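Long-range contacts in acetyltransferase PA1377 (Pseudomonas aeruginosa, PDB 2VI7), which probably transfers the acetyl group of acetyl-coenzyme A to an amine of a still unidentified substrate, as a GNAT-family N-acetyltransferase: residues L10-E15 and R57-V62; E19-L24 and I70-L75; L61-Q66 and S104-E109; I81-S86 and L120-L125; E124-T129 and V160-M165. All blocks are in the same frame, centred on the assembly; numbering follows the deposited sequence. Where two conformers were deposited one is given.

Overall arrangement
All five contacts reach one mixed sheet. Contacts 1, 2 and 3 cluster in its N-terminal half, with centres 9 to 10 Å apart: contact 1 pairs strands 8-12 and 58-65, contact 2 lays helix 18-25 against strand 68-77, and contact 3 sets helix 102-117 against strand 58-65. Contacts 4 and 5, their centres about 17 Å apart, share strand 122-128 and lie about 19 to 24 Å from the first three. Along the chain contact 2 interleaves with both 1 and 3, contact 4 alternates with 3, and contact 5 comes last. Helix 102-117 leads from the first half of this GNAT fold to the second, where contacts 4 and 5 also touch the second subunit.

Contact 1: L10-E15 and R57-V62; sequences LERYSE and RLLILV
R12 lays its side chain along the backbone of L58-I60, although it sets out in the opposite direction: its CB points away from 57-62. The bend at chi2 (67°) then turns the chain back. CG only brushes I60 O, but CD settles close to it, at 3.3 Å from R12 CD to I60 O, and is equally near L59 CD1. NE and NH1 pass the same L59 methyl, while L59 CA lies over one face of the guanidinium. At the tip, NH2 comes within 3.2 Å of L58 O at an angle too poor for a hydrogen bond. The backbones beneath pair as antiparallel strands, the first strand of the GNAT fold, 8-12, running along strand 58-65. E11 and V62 form a hydrogen-bonded pair, E11 N to V62 O at 3.1 Å and V62 N to E11 O at 3.0 Å. R12 and L61 follow as a non-hydrogen-bonded pair. Just past the strand, Y13 N donates a straight 2.9 Å bond to I60 O, approaching from above the carbonyl plane. Y13 CB packs at 3.5 Å on I60 CG2, the two side chains running alongside each other, and ring atom CD1 meets V62 CG1 at 4.0 Å. Beyond them, V18 and L21 of helix 18-25 continue the packing around Y13, and R16 forms a salt bridge with the carboxylate of E11.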
# COMPACT_ATOMS: atom_id res chain seq x y z
N LEU A 10 -26.34 -6.54 -6.39
CA LEU A 10 -25.12 -6.26 -5.64
C LEU A 10 -25.41 -6.62 -4.20
O LEU A 10 -26.47 -6.30 -3.68
CB LEU A 10 -24.73 -4.79 -5.75
CG LEU A 10 -24.27 -4.33 -7.14
CD1 LEU A 10 -23.89 -2.86 -7.08
CD2 LEU A 10 -23.09 -5.17 -7.58
N GLU A 11 -24.46 -7.29 -3.56
CA GLU A 11 -24.64 -7.68 -2.18
C GLU A 11 -23.32 -7.70 -1.44
O GLU A 11 -22.27 -7.85 -2.05
CB GLU A 11 -25.31 -9.05 -2.11
CG GLU A 11 -26.82 -9.00 -2.33
CD GLU A 11 -27.47 -10.38 -2.31
OE1 GLU A 11 -26.95 -11.26 -1.58
OE2 GLU A 11 -28.50 -10.55 -3.00
N ARG A 12 -23.40 -7.50 -0.13
CA ARG A 12 -22.21 -7.52 0.70
C ARG A 12 -21.64 -8.94 0.75
O ARG A 12 -22.34 -9.92 1.01
CB ARG A 12 -22.56 -7.04 2.12
CG ARG A 12 -21.41 -7.03 3.12
CD ARG A 12 -20.36 -5.99 2.77
NE ARG A 12 -19.29 -5.95 3.77
CZ ARG A 12 -19.29 -5.16 4.84
NH1 ARG A 12 -20.29 -4.31 5.06
NH2 ARG A 12 -18.27 -5.20 5.70
N TYR A 13 -20.34 -9.03 0.48
CA TYR A 13 -19.67 -10.32 0.49
C TYR A 13 -19.70 -10.95 1.87
O TYR A 13 -19.14 -10.41 2.84
CB TYR A 13 -18.21 -10.16 0.03
CG TYR A 13 -17.38 -11.41 0.17
CD1 TYR A 13 -17.71 -12.59 -0.50
CD2 TYR A 13 -16.23 -11.42 0.97
CE1 TYR A 13 -16.93 -13.74 -0.39
CE2 TYR A 13 -15.44 -12.56 1.09
CZ TYR A 13 -15.79 -13.71 0.41
OH TYR A 13 -14.99 -14.83 0.52
N SER A 14 -20.35 -12.11 1.96
CA SER A 14 -20.46 -12.86 3.20
C SER A 14 -20.25 -14.36 2.93
O SER A 14 -20.16 -14.77 1.77
CB SER A 14 -21.82 -12.62 3.86
OG SER A 14 -22.89 -12.86 2.97
N GLU A 15 -20.18 -15.14 4.00
CA GLU A 15 -19.96 -16.58 3.90
C GLU A 15 -20.74 -17.29 2.82
O GLU A 15 -20.24 -18.20 2.15
N ARG A 57 -14.76 -0.07 7.78
CA ARG A 57 -13.76 0.47 6.86
C ARG A 57 -13.63 -0.32 5.55
O ARG A 57 -13.39 0.25 4.49
CB ARG A 57 -12.39 0.49 7.53
CG ARG A 57 -12.18 1.54 8.61
CD ARG A 57 -10.79 1.35 9.24
NE ARG A 57 -9.75 1.07 8.24
CZ ARG A 57 -9.37 -0.15 7.85
NH1 ARG A 57 -9.93 -1.23 8.38
NH2 ARG A 57 -8.43 -0.29 6.92
N LEU A 58 -13.76 -1.64 5.64
CA LEU A 58 -13.64 -2.49 4.46
C LEU A 58 -15.00 -2.91 3.94
O LEU A 58 -15.77 -3.55 4.65
CB LEU A 58 -12.82 -3.74 4.78
CG LEU A 58 -12.77 -4.79 3.66
CD1 LEU A 58 -12.20 -4.19 2.38
CD2 LEU A 58 -11.92 -5.95 4.11
N LEU A 59 -15.29 -2.54 2.70
CA LEU A 59 -16.55 -2.92 2.09
C LEU A 59 -16.24 -3.77 0.87
O LEU A 59 -15.53 -3.34 -0.03
CB LEU A 59 -17.34 -1.69 1.64
CG LEU A 59 -18.51 -2.02 0.70
CD1 LEU A 59 -19.49 -2.98 1.38
CD2 LEU A 59 -19.20 -0.73 0.29
N ILE A 60 -16.76 -4.99 0.86
CA ILE A 60 -16.55 -5.88 -0.27
C ILE A 60 -17.91 -6.23 -0.84
O ILE A 60 -18.82 -6.65 -0.13
CB ILE A 60 -15.80 -7.16 0.15
CG1 ILE A 60 -14.44 -6.78 0.74
CG2 ILE A 60 -15.58 -8.06 -1.06
CD1 ILE A 60 -13.77 -7.91 1.44
N LEU A 61 -18.05 -6.03 -2.15
CA LEU A 61 -19.29 -6.32 -2.85
C LEU A 61 -19.10 -7.42 -3.87
O LEU A 61 -18.00 -7.63 -4.40
CB LEU A 61 -19.81 -5.08 -3.57
CG LEU A 61 -20.30 -3.88 -2.76
CD1 LEU A 61 -20.69 -2.78 -3.73
CD2 LEU A 61 -21.48 -4.28 -1.88
N VAL A 62 -20.18 -8.14 -4.14
CA VAL A 62 -20.17 -9.19 -5.12
C VAL A 62 -21.35 -8.89 -6.02
O VAL A 62 -22.40 -8.48 -5.54
CB VAL A 62 -20.38 -10.58 -4.49
CG1 VAL A 62 -19.08 -11.06 -3.89
CG2 VAL A 62 -21.47 -10.52 -3.44

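Contact 2: E19-L24 and I70-L75; sequences EGLTAL and IGSASL
L21 is the first residue of 19-24 to meet the strand, its CD1 lying 3.7 Å from S72 CB and about as far from S72 OG. With CG opposite the backbone N (chi1 179°), the leucine sends this methyl forward to the strand, although its CB does not point there. One turn on, L24 aims its CB at the sheet and carries the larger share of the contact. Its two methyls divide the work: CD2 sits 3.8 Å from S72 CB and equally near G71 C, while CD1 covers the backbone carbonyl of I70, 3.9 Å from I70 C. S72 CB is thus touched by both leucines, and S72 OG is satisfied behind them by a hydrogen bond to L61 O of the adjoining strand. The part of the strand under L24 is a classic beta bulge, I70 and G71 together facing A63. Helix and strand cross almost perpendicularly, at 94°, with 8.5 Å between their axes. Strand 68-77 runs between strands 58-65 and 86-95; S72 points to helix 18-25, which is flanked by helix 42-49 through R45, whereas the next residue, A73, packs on L110 of helix 102-117.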
# COMPACT_ATOMS: atom_id res chain seq x y z
N GLU A 19 -18.10 -19.53 -2.00
CA GLU A 19 -17.95 -20.52 -3.05
C GLU A 19 -17.96 -19.86 -4.43
O GLU A 19 -17.11 -20.16 -5.27
CB GLU A 19 -19.07 -21.57 -2.97
CG GLU A 19 -18.68 -22.92 -3.58
CD GLU A 19 -19.81 -23.94 -3.56
OE1 GLU A 19 -20.44 -24.12 -2.49
OE2 GLU A 19 -20.06 -24.55 -4.63
N GLY A 20 -18.91 -18.96 -4.65
CA GLY A 20 -19.01 -18.28 -5.93
C GLY A 20 -17.86 -17.31 -6.19
O GLY A 20 -17.40 -17.17 -7.32
N LEU A 21 -17.40 -16.64 -5.13
CA LEU A 21 -16.30 -15.69 -5.26
C LEU A 21 -15.00 -16.42 -5.62
O LEU A 21 -14.20 -15.95 -6.43
CB LEU A 21 -16.10 -14.91 -3.96
CG LEU A 21 -14.94 -13.92 -4.08
CD1 LEU A 21 -15.33 -12.80 -5.03
CD2 LEU A 21 -14.59 -13.36 -2.73
N THR A 22 -14.80 -17.58 -5.00
CA THR A 22 -13.63 -18.41 -5.24
C THR A 22 -13.60 -18.84 -6.70
O THR A 22 -12.55 -18.82 -7.34
CB THR A 22 -13.67 -19.64 -4.35
OG1 THR A 22 -13.64 -19.24 -2.98
CG2 THR A 22 -12.48 -20.50 -4.59
N ALA A 23 -14.75 -19.23 -7.22
CA ALA A 23 -14.86 -19.65 -8.61
C ALA A 23 -14.53 -18.48 -9.53
O ALA A 23 -13.90 -18.66 -10.57
CB ALA A 23 -16.27 -20.14 -8.90
N LEU A 24 -14.96 -17.28 -9.14
CA LEU A 24 -14.70 -16.08 -9.93
C LEU A 24 -13.21 -15.91 -10.21
O LEU A 24 -12.78 -15.75 -11.35
CB LEU A 24 -15.22 -14.83 -9.20
CG LEU A 24 -14.90 -13.49 -9.87
CD1 LEU A 24 -15.68 -13.38 -11.18
CD2 LEU A 24 -15.24 -12.34 -8.92
N ILE A 70 -20.63 -13.12 -10.51
CA ILE A 70 -20.04 -12.76 -11.79
C ILE A 70 -19.10 -11.57 -11.68
O ILE A 70 -18.56 -11.10 -12.69
CB ILE A 70 -21.13 -12.42 -12.82
CG1 ILE A 70 -21.97 -11.25 -12.32
CG2 ILE A 70 -22.00 -13.64 -13.08
CD1 ILE A 70 -23.02 -10.76 -13.30
N GLY A 71 -18.92 -11.07 -10.47
CA GLY A 71 -18.04 -9.93 -10.29
C GLY A 71 -17.84 -9.53 -8.85
O GLY A 71 -18.62 -9.90 -7.97
N SER A 72 -16.80 -8.76 -8.60
CA SER A 72 -16.51 -8.33 -7.24
C SER A 72 -15.60 -7.11 -7.22
O SER A 72 -14.88 -6.84 -8.19
CB SER A 72 -15.87 -9.47 -6.48
OG SER A 72 -15.63 -9.10 -5.15
N ALA A 73 -15.64 -6.37 -6.12
CA ALA A 73 -14.82 -5.17 -5.93
C ALA A 73 -14.88 -4.79 -4.45
O ALA A 73 -15.86 -5.06 -3.78
CB ALA A 73 -15.34 -4.03 -6.80
N SER A 74 -13.82 -4.15 -3.96
CA SER A 74 -13.77 -3.76 -2.57
C SER A 74 -13.23 -2.36 -2.36
O SER A 74 -12.37 -1.89 -3.11
CB SER A 74 -12.91 -4.75 -1.78
OG SER A 74 -11.57 -4.69 -2.23
N LEU A 75 -13.75 -1.70 -1.33
CA LEU A 75 -13.34 -0.35 -0.94
C LEU A 75 -12.88 -0.43 0.50
O LEU A 75 -13.59 -0.95 1.36
CB LEU A 75 -14.52 0.63 -1.05
CG LEU A 75 -14.29 2.04 -0.48
CD1 LEU A 75 -13.15 2.73 -1.23
CD2 LEU A 75 -15.57 2.85 -0.59

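Contact 3: L61-Q66 and S104-E109; sequences LVALHQ and SRLLGE. With SO4 (sulfate ion), chain F.
L106 overlaps the strand with its CD2 methyl, which rests 4.0 Å from L61 CB and as far from A63 N. Its branch carbon CG covers the methyl of A63 at 4.1 Å from A63 CB. The leucine's CG lies opposite the carbonyl carbon (chi1 -78°), a torsion that carries the branched end from the flank of the helix down onto the backbone between L61 and A63. A turn later E109 crosses L61 at about a right angle: the contact is made by the aliphatic part, E109 CG to L61 CD1 at 4.0 Å, and the chain bends at chi2 (86°) beyond it. Helix 102-117 begins at the acetyl-coenzyme A loop of the GNAT fold, where G101 and G103 are the glycines of the family's Q/R-x-x-G-x-G/A motif, and its segment 104-109 runs roughly antiparallel to strand segment 61-65, at 144°. A sulfate occupies the loop, held by the backbone N-H groups of G101, G103 and S104, the last at 3.1 Å from S104 N to O4. The bond from S104 OG to the same oxygen is less certain, since this residue has two conformers. The site is consistent with that used by the coenzyme's pyrophosphate in relatives. From the strand side L10 adds its side chain to L106 and E109.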
# COMPACT_ATOMS: atom_id res chain seq x y z
N LEU A 61 -18.05 -6.03 -2.15
CA LEU A 61 -19.29 -6.32 -2.85
C LEU A 61 -19.10 -7.42 -3.87
O LEU A 61 -18.00 -7.63 -4.40
CB LEU A 61 -19.81 -5.08 -3.57
CG LEU A 61 -20.30 -3.88 -2.76
CD1 LEU A 61 -20.69 -2.78 -3.73
CD2 LEU A 61 -21.48 -4.28 -1.88
N VAL A 62 -20.18 -8.14 -4.14
CA VAL A 62 -20.17 -9.19 -5.12
C VAL A 62 -21.35 -8.89 -6.02
O VAL A 62 -22.40 -8.48 -5.54
CB VAL A 62 -20.38 -10.58 -4.49
CG1 VAL A 62 -19.08 -11.06 -3.89
CG2 VAL A 62 -21.47 -10.52 -3.44
N ALA A 63 -21.15 -9.04 -7.32
CA ALA A 63 -22.20 -8.80 -8.29
C ALA A 63 -22.77 -10.17 -8.58
O ALA A 63 -22.03 -11.09 -8.88
CB ALA A 63 -21.63 -8.19 -9.55
N LEU A 64 -24.09 -10.29 -8.49
CA LEU A 64 -24.77 -11.57 -8.71
C LEU A 64 -25.78 -11.56 -9.85
O LEU A 64 -26.47 -10.57 -10.10
CB LEU A 64 -25.50 -11.99 -7.43
CG LEU A 64 -24.71 -12.08 -6.14
CD1 LEU A 64 -25.66 -12.16 -4.97
CD2 LEU A 64 -23.82 -13.29 -6.17
N HIS A 65 -25.86 -12.68 -10.54
CA HIS A 65 -26.83 -12.87 -11.61
C HIS A 65 -27.37 -14.27 -11.39
O HIS A 65 -26.61 -15.24 -11.44
CB HIS A 65 -26.19 -12.81 -12.99
CG HIS A 65 -27.15 -13.11 -14.09
ND1 HIS A 65 -28.24 -12.30 -14.36
CD2 HIS A 65 -27.22 -14.15 -14.96
CE1 HIS A 65 -28.94 -12.83 -15.34
NE2 HIS A 65 -28.35 -13.95 -15.72
N GLN A 66 -28.67 -14.39 -11.14
CA GLN A 66 -29.24 -15.71 -10.88
C GLN A 66 -28.38 -16.46 -9.84
O GLN A 66 -28.05 -17.63 -10.02
CB GLN A 66 -29.30 -16.54 -12.18
CG GLN A 66 -29.73 -15.76 -13.42
CD GLN A 66 -31.19 -15.97 -13.78
N SER A 104 -18.99 -1.22 -14.13
CA SER A 104 -19.56 0.08 -13.81
C SER A 104 -20.56 -0.01 -12.66
O SER A 104 -20.64 0.89 -11.83
CB SER A 104 -20.27 0.67 -15.04
OG SER A 104 -21.39 -0.12 -15.39
N ARG A 105 -21.31 -1.10 -12.62
CA ARG A 105 -22.30 -1.33 -11.58
C ARG A 105 -21.61 -1.36 -10.22
O ARG A 105 -21.97 -0.63 -9.29
CB ARG A 105 -22.99 -2.67 -11.84
CG ARG A 105 -24.25 -2.92 -11.03
CD ARG A 105 -25.48 -2.31 -11.68
NE ARG A 105 -26.71 -2.77 -11.04
CZ ARG A 105 -27.10 -2.43 -9.81
NH1 ARG A 105 -28.24 -2.91 -9.32
NH2 ARG A 105 -26.36 -1.60 -9.08
N LEU A 106 -20.60 -2.22 -10.12
CA LEU A 106 -19.82 -2.39 -8.90
C LEU A 106 -19.11 -1.10 -8.48
O LEU A 106 -19.22 -0.68 -7.33
CB LEU A 106 -18.78 -3.51 -9.08
CG LEU A 106 -19.22 -4.98 -8.98
CD1 LEU A 106 -18.12 -5.87 -9.54
CD2 LEU A 106 -19.52 -5.34 -7.54
N LEU A 107 -18.38 -0.49 -9.41
CA LEU A 107 -17.61 0.72 -9.13
C LEU A 107 -18.49 1.91 -8.75
O LEU A 107 -18.22 2.60 -7.77
CB LEU A 107 -16.71 1.08 -10.32
CG LEU A 107 -15.74 2.24 -10.11
CD1 LEU A 107 -14.89 1.99 -8.86
CD2 LEU A 107 -14.86 2.44 -11.34
N GLY A 108 -19.54 2.14 -9.53
CA GLY A 108 -20.42 3.25 -9.25
C GLY A 108 -20.96 3.16 -7.83
O GLY A 108 -21.09 4.16 -7.14
N GLU A 109 -21.25 1.94 -7.39
CA GLU A 109 -21.79 1.71 -6.06
C GLU A 109 -20.76 1.88 -4.95
O GLU A 109 -21.10 2.35 -3.87
CB GLU A 109 -22.41 0.31 -5.99
CG GLU A 109 -23.29 0.09 -4.76
CD GLU A 109 -24.72 0.55 -4.98
OE1 GLU A 109 -24.99 1.20 -6.01
OE2 GLU A 109 -25.57 0.26 -4.11
S SO4 F . -18.53 -2.51 -17.86
O1 SO4 F . -18.07 -3.62 -16.99
O2 SO4 F . -17.37 -1.67 -18.25
O3 SO4 F . -19.13 -3.06 -19.10
O4 SO4 F . -19.54 -1.70 -17.14

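Contact 4: I81-S86 and L120-L125; sequences IRRSHS and LRRVEL
R83 folds back on itself to meet E124. Bends at chi2 (-92°) and chi3 bring its guanidinium edge to the carboxylate, where NH1 bonds E124 OE2 at 3.1 Å on the syn side and NH2 adds weak bonds to both oxygens; NH1 has its strongest partner in Y152 of the second subunit. R122 does the reverse: fully extended from CG to NE, it reaches the anti lone pair of the same OE2, 2.7 Å from R122 NE. Two arginines thus grip one oxygen, which would offset the closeness of their charges. Here strands 86-95 and 122-128 start their parallel pairing, S86 beside R122, at the end of a right-handed crossover through helix 102-117. S86 OG, rotated between backbone N and carbonyl (chi1 72°), bonds R83 O at 2.6 Å, and a water links it to E124 OE1. H85 O takes a 2.8 Å bond from R121 N. The H85 ring crosses the R121 chain obliquely; H85 NE2 bonds the backbone oxygen and R121 NE the carboxylate of D151 of the second subunit.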
# COMPACT_ATOMS: atom_id res chain seq x y z
N ILE A 81 -4.78 7.21 10.67
CA ILE A 81 -5.51 8.46 10.84
C ILE A 81 -5.16 9.51 9.79
O ILE A 81 -6.04 10.13 9.20
CB ILE A 81 -5.27 9.04 12.26
CG1 ILE A 81 -5.86 8.09 13.32
CG2 ILE A 81 -5.95 10.41 12.40
CD1 ILE A 81 -5.99 8.69 14.72
N ARG A 82 -3.86 9.71 9.53
CA ARG A 82 -3.45 10.72 8.57
C ARG A 82 -3.67 10.36 7.10
O ARG A 82 -3.34 11.15 6.21
CB ARG A 82 -1.98 11.11 8.81
CG ARG A 82 -1.75 11.78 10.17
CD ARG A 82 -0.27 11.96 10.47
NE ARG A 82 0.35 12.86 9.52
CZ ARG A 82 1.66 13.08 9.44
NH1 ARG A 82 2.14 13.92 8.55
NH2 ARG A 82 2.49 12.44 10.26
N ARG A 83 -4.26 9.20 6.84
CA ARG A 83 -4.56 8.73 5.48
C ARG A 83 -6.03 8.33 5.38
O ARG A 83 -6.53 8.03 4.30
CB ARG A 83 -3.71 7.51 5.15
CG ARG A 83 -2.25 7.80 5.08
CD ARG A 83 -1.85 8.14 3.67
NE ARG A 83 -1.92 6.96 2.81
CZ ARG A 83 -2.61 6.88 1.68
NH1 ARG A 83 -3.32 7.92 1.24
NH2 ARG A 83 -2.60 5.76 0.99
N SER A 84 -6.72 8.33 6.52
CA SER A 84 -8.12 7.92 6.59
C SER A 84 -9.11 8.71 5.75
O SER A 84 -10.28 8.34 5.66
CB SER A 84 -8.56 7.88 8.05
OG SER A 84 -8.44 9.16 8.63
N HIS A 85 -8.67 9.81 5.15
CA HIS A 85 -9.55 10.60 4.29
C HIS A 85 -9.56 9.92 2.92
O HIS A 85 -10.30 10.33 2.03
CB HIS A 85 -9.05 12.03 4.14
CG HIS A 85 -7.68 12.11 3.53
ND1 HIS A 85 -6.53 11.87 4.26
CD2 HIS A 85 -7.28 12.35 2.26
CE1 HIS A 85 -5.49 11.96 3.46
NE2 HIS A 85 -5.91 12.25 2.24
N SER A 86 -8.73 8.88 2.77
CA SER A 86 -8.64 8.15 1.51
C SER A 86 -9.06 6.69 1.66
O SER A 86 -9.17 6.17 2.77
CB SER A 86 -7.21 8.18 0.97
OG SER A 86 -6.37 7.36 1.75
N LEU A 120 -15.22 10.19 1.76
CA LEU A 120 -13.79 10.11 1.47
C LEU A 120 -13.42 11.20 0.47
O LEU A 120 -14.20 11.52 -0.42
CB LEU A 120 -13.42 8.75 0.90
CG LEU A 120 -13.54 7.54 1.82
CD1 LEU A 120 -13.16 6.28 1.05
CD2 LEU A 120 -12.66 7.74 3.05
N ARG A 121 -12.22 11.76 0.63
CA ARG A 121 -11.74 12.80 -0.26
C ARG A 121 -10.91 12.22 -1.41
O ARG A 121 -10.78 12.83 -2.46
CB ARG A 121 -10.86 13.78 0.52
CG ARG A 121 -10.29 14.94 -0.30
CD ARG A 121 -9.19 15.61 0.51
NE ARG A 121 -8.64 16.82 -0.10
CZ ARG A 121 -9.21 18.02 -0.02
NH1 ARG A 121 -10.35 18.18 0.63
NH2 ARG A 121 -8.60 19.08 -0.56
N ARG A 122 -10.39 11.02 -1.22
CA ARG A 122 -9.52 10.41 -2.21
C ARG A 122 -9.73 8.90 -2.31
O ARG A 122 -9.78 8.21 -1.30
CB ARG A 122 -8.08 10.71 -1.82
CG ARG A 122 -7.00 10.13 -2.69
CD ARG A 122 -5.64 10.38 -2.06
NE ARG A 122 -4.61 9.59 -2.72
CZ ARG A 122 -4.04 9.91 -3.87
NH1 ARG A 122 -4.39 11.03 -4.49
NH2 ARG A 122 -3.16 9.10 -4.44
N VAL A 123 -9.86 8.40 -3.53
CA VAL A 123 -10.00 6.96 -3.74
C VAL A 123 -8.88 6.59 -4.70
O VAL A 123 -8.68 7.24 -5.72
CB VAL A 123 -11.36 6.60 -4.36
CG1 VAL A 123 -11.49 5.09 -4.49
CG2 VAL A 123 -12.48 7.12 -3.48
N GLU A 124 -8.14 5.54 -4.34
CA GLU A 124 -6.98 5.09 -5.11
C GLU A 124 -7.11 3.70 -5.72
O GLU A 124 -7.79 2.83 -5.18
CB GLU A 124 -5.76 5.12 -4.19
CG GLU A 124 -5.77 6.31 -3.24
CD GLU A 124 -4.85 6.14 -2.06
OE1 GLU A 124 -4.74 5.00 -1.55
OE2 GLU A 124 -4.23 7.14 -1.61
N LEU A 125 -6.45 3.50 -6.85
CA LEU A 125 -6.46 2.21 -7.53
C LEU A 125 -5.25 2.08 -8.43
O LEU A 125 -4.54 3.06 -8.67
CB LEU A 125 -7.74 2.06 -8.37
CG LEU A 125 -7.92 2.90 -9.66
CD1 LEU A 125 -6.97 2.43 -10.74
CD2 LEU A 125 -9.35 2.74 -10.14
O HOH W 1 -6.06 4.57 0.79

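Contact 5: E124-T129 and V160-M165; sequences ELTVYT and VDVYSM
L125 and M165 run side by side at the apolar centre, L125 CD1 3.6 Å from M165 CB. V127 CG1 joins them, 3.8 Å from M165 SD, and helix 132-140 covers this side through L135 and Y138. Farther along the same face Y163 receives T129: methyl CG2 stands over the ring centre, 3.6 Å from the centroid and 5° off the normal, a CH-pi contact. Y128 departs from this face; its ring atom CE2 packs 3.4 Å from V160 CG2, with V162 CG1 equally close to CD2. D161 O lies at the edge of that ring, and Y128 OH bonds V34 O. Backbone bonds link L125 with M165 and V127 with Y163 in both directions, the shortest from Y163 N to V127 O at 2.7 Å. At the polar end, T129 N reaches D161 O at 3.2 Å from well above the carbonyl plane, while D161 OD1 accepts from D151 N of the same chain. Strand 158-168, antiparallel to both 122-128 and 144-152 and lying between them, is the inserted last strand characteristic of the GNAT C-terminal half.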
# COMPACT_ATOMS: atom_id res chain seq x y z
N GLU A 124 -8.14 5.54 -4.34
CA GLU A 124 -6.98 5.09 -5.11
C GLU A 124 -7.11 3.70 -5.72
O GLU A 124 -7.79 2.83 -5.18
CB GLU A 124 -5.76 5.12 -4.19
CG GLU A 124 -5.77 6.31 -3.24
CD GLU A 124 -4.85 6.14 -2.06
OE1 GLU A 124 -4.74 5.00 -1.55
OE2 GLU A 124 -4.23 7.14 -1.61
N LEU A 125 -6.45 3.50 -6.85
CA LEU A 125 -6.46 2.21 -7.53
C LEU A 125 -5.25 2.08 -8.43
O LEU A 125 -4.54 3.06 -8.67
CB LEU A 125 -7.74 2.06 -8.37
CG LEU A 125 -7.92 2.90 -9.66
CD1 LEU A 125 -6.97 2.43 -10.74
CD2 LEU A 125 -9.35 2.74 -10.14
N THR A 126 -4.99 0.87 -8.90
CA THR A 126 -3.88 0.63 -9.82
C THR A 126 -4.52 -0.23 -10.89
O THR A 126 -5.44 -0.98 -10.60
CB THR A 126 -2.70 -0.14 -9.16
OG1 THR A 126 -3.17 -1.38 -8.63
CG2 THR A 126 -2.04 0.69 -8.07
N VAL A 127 -4.05 -0.10 -12.11
CA VAL A 127 -4.59 -0.87 -13.22
C VAL A 127 -3.46 -1.12 -14.21
O VAL A 127 -2.59 -0.27 -14.42
CB VAL A 127 -5.80 -0.11 -13.90
CG1 VAL A 127 -5.42 1.30 -14.24
CG2 VAL A 127 -6.20 -0.76 -15.18
N TYR A 128 -3.43 -2.31 -14.81
CA TYR A 128 -2.38 -2.63 -15.77
C TYR A 128 -2.43 -1.67 -16.95
O TYR A 128 -3.49 -1.43 -17.51
CB TYR A 128 -2.56 -4.07 -16.22
CG TYR A 128 -2.27 -5.04 -15.10
CD1 TYR A 128 -3.19 -6.02 -14.73
CD2 TYR A 128 -1.08 -4.95 -14.37
CE1 TYR A 128 -2.92 -6.90 -13.67
CE2 TYR A 128 -0.81 -5.82 -13.31
CZ TYR A 128 -1.74 -6.80 -12.97
OH TYR A 128 -1.48 -7.66 -11.92
N THR A 129 -1.27 -1.13 -17.33
CA THR A 129 -1.19 -0.15 -18.42
C THR A 129 -1.81 -0.53 -19.77
O THR A 129 -2.17 0.35 -20.56
CB THR A 129 0.26 0.29 -18.71
OG1 THR A 129 1.04 -0.85 -19.10
CG2 THR A 129 0.87 0.93 -17.49
N VAL A 160 4.86 -6.67 -15.31
CA VAL A 160 4.08 -5.72 -16.07
C VAL A 160 3.96 -4.41 -15.31
O VAL A 160 4.21 -4.36 -14.10
CB VAL A 160 2.67 -6.28 -16.36
CG1 VAL A 160 2.79 -7.56 -17.20
CG2 VAL A 160 1.96 -6.57 -15.07
N ASP A 161 3.59 -3.34 -16.01
CA ASP A 161 3.45 -2.04 -15.37
C ASP A 161 1.98 -1.75 -15.07
O ASP A 161 1.09 -2.41 -15.59
CB ASP A 161 4.00 -0.94 -16.28
CG ASP A 161 5.38 -1.27 -16.85
OD1 ASP A 161 6.22 -1.84 -16.13
OD2 ASP A 161 5.62 -0.93 -18.03
N VAL A 162 1.75 -0.77 -14.21
CA VAL A 162 0.40 -0.36 -13.88
C VAL A 162 0.35 1.15 -13.81
O VAL A 162 1.38 1.81 -13.67
CB VAL A 162 -0.08 -0.88 -12.48
CG1 VAL A 162 0.04 -2.39 -12.40
CG2 VAL A 162 0.69 -0.19 -11.36
N TYR A 163 -0.85 1.68 -13.94
CA TYR A 163 -1.07 3.10 -13.80
C TYR A 163 -1.63 3.26 -12.39
O TYR A 163 -2.51 2.50 -11.97
CB TYR A 163 -2.10 3.61 -14.82
CG TYR A 163 -1.55 3.78 -16.21
CD1 TYR A 163 -2.23 3.29 -17.32
CD2 TYR A 163 -0.34 4.44 -16.41
CE1 TYR A 163 -1.71 3.46 -18.61
CE2 TYR A 163 0.18 4.61 -17.69
CZ TYR A 163 -0.51 4.12 -18.78
OH TYR A 163 0.04 4.28 -20.04
N SER A 164 -1.09 4.21 -11.65
CA SER A 164 -1.57 4.49 -10.31
C SER A 164 -2.58 5.61 -10.51
O SER A 164 -2.22 6.68 -10.98
CB SER A 164 -0.41 4.97 -9.44
OG SER A 164 -0.84 5.13 -8.10
N MET A 165 -3.85 5.36 -10.19
CA MET A 165 -4.88 6.37 -10.38
C MET A 165 -5.57 6.80 -9.09
O MET A 165 -5.57 6.08 -8.10
CB MET A 165 -5.93 5.87 -11.36
CG MET A 165 -5.38 5.48 -12.72
SD MET A 165 -6.67 4.88 -13.79
CE MET A 165 -7.18 6.40 -14.58